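PDB 4RWZ: putative rRNA methyltransferase from Sorangium cellulosum, which probably methylates an adenine of 16S rRNA in the 30S subunit, using S-adenosylmethionine, and so confers aminoglycoside resistance. Local coordinates for residues E18-G23 with D48-G53; S112-P117 with P169-A174. All blocks are in the same frame, centred on the assembly; numbering follows the deposited sequence. Where two conformers were deposited one is given.

Contact 1 of 2, residues E18-G23 with D48-G53; sequences EAKLAG and DTYCIG
Tyr-50 reaches out from strand 49-55 to the last turn of helix 14-21 and meets Leu-21 and then Lys-20. Its CB already lies against the leucine, 3.7 Å from Leu-21 CD2. With CG anti to the backbone N, a chi1 of -163° lays the ring across the helix end from Leu-21 back to Lys-20. The same methyl reaches the near half of the ring, where Leu-21 CD2 sits 3.4 Å from Tyr-50 CD2, and the two side chains cross at about a right angle. Strand 49-55 is the second strand of a Rossmann-like methyltransferase sheet, parallel to both of its neighbours, 26-31 and 80-84; helix 14-21 precedes the first of these strands. Farther out, Tyr-50 CE1 lies 4.0 Å from Lys-20 O, and Tyr-50 CZ approaches Lys-20 CB. At the tip, Tyr-50 OH comes within 3.5 Å of Lys-20 CB; the lysine contributes the aliphatic base of its chain, and its ammonium end takes no part. No hydrogen bond joins the two segments. Ile-52 CD1 lies in the ring plane, at the edge, while His-24 meets Tyr-50 edge-to-face and donates a hydrogen bond from ND1 to Leu-21 O.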
loop_
_atom_site.group_PDB
_atom_site.type_symbol
_atom_site.label_atom_id
_atom_site.label_comp_id
_atom_site.label_asym_id
_atom_site.label_seq_id
_atom_site.Cartn_x
_atom_site.Cartn_y
_atom_site.Cartn_z
ATOM N N GLU A 18 -16.080 1.280 8.766
ATOM C CA GLU A 18 -17.144 0.544 8.074
ATOM C C GLU A 18 -18.310 1.435 7.659
ATOM O O GLU A 18 -18.964 1.191 6.645
ATOM C CB GLU A 18 -17.628 -0.642 8.910
ATOM C CG GLU A 18 -16.678 -1.818 8.852
ATOM C CD GLU A 18 -17.034 -2.928 9.830
ATOM O OE1 GLU A 18 -18.004 -2.748 10.608
ATOM O OE2 GLU A 18 -16.344 -3.979 9.816
ATOM N N ALA A 19 -18.560 2.475 8.436
ATOM C CA ALA A 19 -19.601 3.432 8.110
ATOM C C ALA A 19 -19.264 4.158 6.812
ATOM O O ALA A 19 -20.154 4.448 6.013
ATOM C CB ALA A 19 -19.774 4.421 9.243
ATOM N N LYS A 20 -17.980 4.465 6.616
ATOM C CA LYS A 20 -17.521 5.152 5.405
ATOM C C LYS A 20 -17.444 4.231 4.196
ATOM O O LYS A 20 -17.729 4.654 3.086
ATOM C CB LYS A 20 -16.155 5.807 5.626
ATOM C CG LYS A 20 -16.147 6.883 6.695
ATOM C CD LYS A 20 -16.995 8.072 6.293
ATOM C CE LYS A 20 -16.961 9.131 7.375
ATOM N NZ LYS A 20 -16.965 10.486 6.791
ATOM N N LEU A 21 -17.043 2.984 4.422
ATOM C CA LEU A 21 -16.890 2.004 3.361
ATOM C C LEU A 21 -18.209 1.670 2.714
ATOM O O LEU A 21 -18.270 1.431 1.503
ATOM C CB LEU A 21 -16.288 0.710 3.922
ATOM C CG LEU A 21 -14.792 0.797 4.225
ATOM C CD1 LEU A 21 -14.251 -0.465 4.893
ATOM C CD2 LEU A 21 -14.023 1.077 2.950
ATOM N N ALA A 22 -19.257 1.637 3.529
ATOM C CA ALA A 22 -20.577 1.241 3.068
ATOM C C ALA A 22 -20.939 2.024 1.822
ATOM O O ALA A 22 -20.795 3.249 1.790
ATOM C CB ALA A 22 -21.608 1.469 4.161
ATOM N N GLY A 23 -21.356 1.316 0.775
ATOM C CA GLY A 23 -21.754 1.984 -0.453
ATOM C C GLY A 23 -20.730 1.849 -1.558
ATOM O O GLY A 23 -21.067 1.937 -2.736
ATOM N N ASP A 48 -16.384 4.656 -7.322
ATOM C CA ASP A 48 -16.926 3.444 -6.714
ATOM C C ASP A 48 -15.928 2.757 -5.784
ATOM O O ASP A 48 -16.247 1.738 -5.170
ATOM C CB ASP A 48 -17.431 2.469 -7.789
ATOM C CG ASP A 48 -16.305 1.714 -8.513
ATOM O OD1 ASP A 48 -15.095 2.084 -8.450
ATOM O OD2 ASP A 48 -16.653 0.727 -9.194
ATOM N N THR A 49 -14.721 3.312 -5.700
ATOM C CA THR A 49 -13.669 2.722 -4.873
ATOM C C THR A 49 -13.355 3.620 -3.691
ATOM O O THR A 49 -13.168 4.840 -3.858
ATOM C CB THR A 49 -12.402 2.484 -5.740
ATOM O OG1 THR A 49 -12.773 1.706 -6.909
ATOM C CG2 THR A 49 -11.225 1.835 -4.936
ATOM N N TYR A 50 -13.309 3.030 -2.491
ATOM C CA TYR A 50 -12.823 3.750 -1.326
ATOM C C TYR A 50 -11.303 3.637 -1.325
ATOM O O TYR A 50 -10.755 2.545 -1.253
ATOM C CB TYR A 50 -13.445 3.173 -0.034
ATOM C CG TYR A 50 -13.310 4.110 1.169
ATOM C CD1 TYR A 50 -14.141 5.221 1.313
ATOM C CD2 TYR A 50 -12.338 3.886 2.150
ATOM C CE1 TYR A 50 -14.022 6.064 2.381
ATOM C CE2 TYR A 50 -12.208 4.744 3.252
ATOM C CZ TYR A 50 -13.063 5.840 3.355
ATOM O OH TYR A 50 -12.990 6.727 4.431
ATOM N N CYS A 51 -10.602 4.769 -1.385
ATOM C CA CYS A 51 -9.136 4.783 -1.595
ATOM C C CYS A 51 -8.445 5.261 -0.344
ATOM O O CYS A 51 -8.769 6.338 0.138
ATOM C CB CYS A 51 -8.780 5.714 -2.721
ATOM S SG CYS A 51 -9.644 5.258 -4.296
ATOM N N ILE A 52 -7.530 4.458 0.187
ATOM C CA ILE A 52 -6.905 4.748 1.474
ATOM C C ILE A 52 -5.426 4.878 1.268
ATOM O O ILE A 52 -4.798 3.951 0.770
ATOM C CB ILE A 52 -7.180 3.608 2.498
ATOM C CG1 ILE A 52 -8.695 3.394 2.633
ATOM C CG2 ILE A 52 -6.510 3.955 3.831
ATOM C CD1 ILE A 52 -9.069 2.218 3.645
ATOM N N GLY A 53 -4.837 6.024 1.630
ATOM C CA GLY A 53 -3.384 6.150 1.549
ATOM C C GLY A 53 -2.826 6.019 2.967
ATOM O O GLY A 53 -3.415 6.552 3.922
#

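Contact 2 of 2, residues S112-P117 with P169-A174; sequences SALVLP and PAYRAA
Tyr-171 points its hydroxyl across to the end of helix 108-115, where Tyr-171 OH donates a short 2.6 Å hydrogen bond to Leu-114 O. The approach is in the carbonyl plane and on a lone pair, with a C=O...donor angle of 118°. The ring meets the carbonyl edge-on, with the oxygen in the ring plane. The side chains of Leu-114 and Tyr-171 run obliquely, and the leucine flanks the hydroxyl, Leu-114 CB being 3.5 Å from Tyr-171 OH. Leu-114 CG is anti to its carbonyl carbon (chi1 -63°), which brings CD2 beside the hydroxyl as well. Pro-117, which follows a cis peptide bond in the loop after helix 108-115, turns its ring toward helix 160-172. Pro-117 CG presses on Ala-170 CB at 3.4 Å, tighter than usual for two carbons. Pro-117 CB meets the tyrosine ring more loosely, 4.1 Å from Tyr-171 CE1. A buried phenol and carbonyl thus satisfy each other beside a small apolar patch. Leu-122 of helix 119-127 touches both Pro-117 and Tyr-171, Leu-139 of strand 133-139 lies against Leu-114, and Phe-176 and Ile-178 of strand 176-183 pack on the tyrosine, tying both helix ends to the sheet.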
loop_
_atom_site.group_PDB
_atom_site.type_symbol
_atom_site.label_atom_id
_atom_site.label_comp_id
_atom_site.label_asym_id
_atom_site.label_seq_id
_atom_site.Cartn_x
_atom_site.Cartn_y
_atom_site.Cartn_z
ATOM N N SER A 112 13.646 -3.770 -0.742
ATOM C CA SER A 112 14.367 -5.010 -0.422
ATOM C C SER A 112 13.463 -6.102 0.123
ATOM O O SER A 112 13.610 -7.279 -0.199
ATOM C CB SER A 112 15.464 -4.760 0.615
ATOM O OG SER A 112 16.336 -3.797 0.091
ATOM N N ALA A 113 12.544 -5.712 0.987
ATOM C CA ALA A 113 11.630 -6.670 1.587
ATOM C C ALA A 113 10.804 -7.345 0.481
ATOM O O ALA A 113 10.389 -8.493 0.644
ATOM C CB ALA A 113 10.706 -5.966 2.648
ATOM N N LEU A 114 10.516 -6.646 -0.636
ATOM C CA LEU A 114 9.676 -7.269 -1.689
ATOM C C LEU A 114 10.483 -8.130 -2.654
ATOM O O LEU A 114 9.940 -9.070 -3.322
ATOM C CB LEU A 114 8.921 -6.173 -2.529
ATOM C CG LEU A 114 7.936 -5.337 -1.688
ATOM C CD1 LEU A 114 7.532 -4.060 -2.532
ATOM C CD2 LEU A 114 6.693 -6.131 -1.388
ATOM N N VAL A 115 11.786 -7.844 -2.756
ATOM C CA VAL A 115 12.596 -8.605 -3.737
ATOM C C VAL A 115 13.530 -9.640 -3.125
ATOM O O VAL A 115 14.029 -10.508 -3.864
ATOM C CB VAL A 115 13.382 -7.707 -4.721
ATOM C CG1 VAL A 115 12.403 -6.757 -5.463
ATOM C CG2 VAL A 115 14.454 -6.907 -4.012
ATOM N N LEU A 116 13.824 -9.544 -1.820
ATOM C CA LEU A 116 14.695 -10.563 -1.213
ATOM C C LEU A 116 14.013 -11.946 -1.150
ATOM O O LEU A 116 14.604 -12.958 -1.588
ATOM C CB LEU A 116 15.268 -10.111 0.149
ATOM C CG LEU A 116 16.244 -8.920 -0.043
ATOM C CD1 LEU A 116 16.785 -8.367 1.278
ATOM C CD2 LEU A 116 17.366 -9.286 -1.016
ATOM N N PRO A 117 12.794 -12.041 -0.600
ATOM C CA PRO A 117 11.981 -11.073 0.131
ATOM C C PRO A 117 12.103 -11.330 1.610
ATOM O O PRO A 117 12.826 -12.239 2.045
ATOM C CB PRO A 117 10.559 -11.397 -0.339
ATOM C CG PRO A 117 10.595 -12.930 -0.403
ATOM C CD PRO A 117 12.023 -13.276 -0.886
ATOM N N PRO A 169 8.232 -19.035 -4.365
ATOM C CA PRO A 169 7.923 -19.845 -3.186
ATOM C C PRO A 169 7.716 -18.999 -1.934
ATOM O O PRO A 169 6.826 -19.318 -1.131
ATOM C CB PRO A 169 9.181 -20.717 -3.015
ATOM C CG PRO A 169 9.847 -20.731 -4.357
ATOM C CD PRO A 169 9.562 -19.360 -4.923
ATOM N N ALA A 170 8.497 -17.930 -1.798
ATOM C CA ALA A 170 8.427 -17.073 -0.620
ATOM C C ALA A 170 7.099 -16.304 -0.620
ATOM O O ALA A 170 6.458 -16.108 0.430
ATOM C CB ALA A 170 9.574 -16.118 -0.614
ATOM N N TYR A 171 6.687 -15.810 -1.776
ATOM C CA TYR A 171 5.393 -15.132 -1.826
ATOM C C TYR A 171 4.271 -16.133 -1.486
ATOM O O TYR A 171 3.365 -15.808 -0.711
ATOM C CB TYR A 171 5.157 -14.464 -3.210
ATOM C CG TYR A 171 5.728 -13.060 -3.275
ATOM C CD1 TYR A 171 7.100 -12.839 -3.211
ATOM C CD2 TYR A 171 4.887 -11.937 -3.392
ATOM C CE1 TYR A 171 7.640 -11.546 -3.250
ATOM C CE2 TYR A 171 5.400 -10.654 -3.454
ATOM C CZ TYR A 171 6.785 -10.465 -3.375
ATOM O OH TYR A 171 7.299 -9.179 -3.413
ATOM N N ARG A 172 4.356 -17.357 -2.033
ATOM C CA ARG A 172 3.357 -18.364 -1.710
ATOM C C ARG A 172 3.366 -18.633 -0.192
ATOM O O ARG A 172 2.308 -18.884 0.409
ATOM C CB ARG A 172 3.625 -19.698 -2.459
ATOM C CG ARG A 172 3.039 -19.690 -3.782
ATOM C CD ARG A 172 3.063 -21.134 -4.395
ATOM N NE ARG A 172 2.526 -21.108 -5.738
ATOM C CZ ARG A 172 3.079 -21.752 -6.761
ATOM N NH1 ARG A 172 4.181 -22.473 -6.572
ATOM N NH2 ARG A 172 2.521 -21.687 -7.967
ATOM N N ALA A 173 4.566 -18.649 0.396
ATOM C CA ALA A 173 4.693 -18.923 1.830
ATOM C C ALA A 173 4.045 -17.801 2.651
ATOM O O ALA A 173 3.912 -17.950 3.867
ATOM C CB ALA A 173 6.161 -19.113 2.244
ATOM N N ALA A 174 3.784 -16.639 2.030
ATOM C CA ALA A 174 3.067 -15.530 2.711
ATOM C C ALA A 174 1.604 -15.385 2.298
ATOM O O ALA A 174 0.963 -14.399 2.655
ATOM C CB ALA A 174 3.818 -14.138 2.510
#

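In the fold
The two contacts lie on opposite sides of the chain's centre, with their own centres about 29 Å apart, and share no helix or strand. Contact 1 joins an early helix to a strand in the first half of the seven-stranded mixed sheet, whereas contact 2 joins the end of one helix and the loop after it to a second helix, near the end that carries strands 133-139 and 176-183. Both are partly buried and each relies on one buried tyrosine, but the hydroxyl is used differently. In contact 1 it meets aliphatic carbons of an exposed lysine and the joint is purely van der Waals; in contact 2 it is bonded to a backbone carbonyl, with proline and alanine packed alongside.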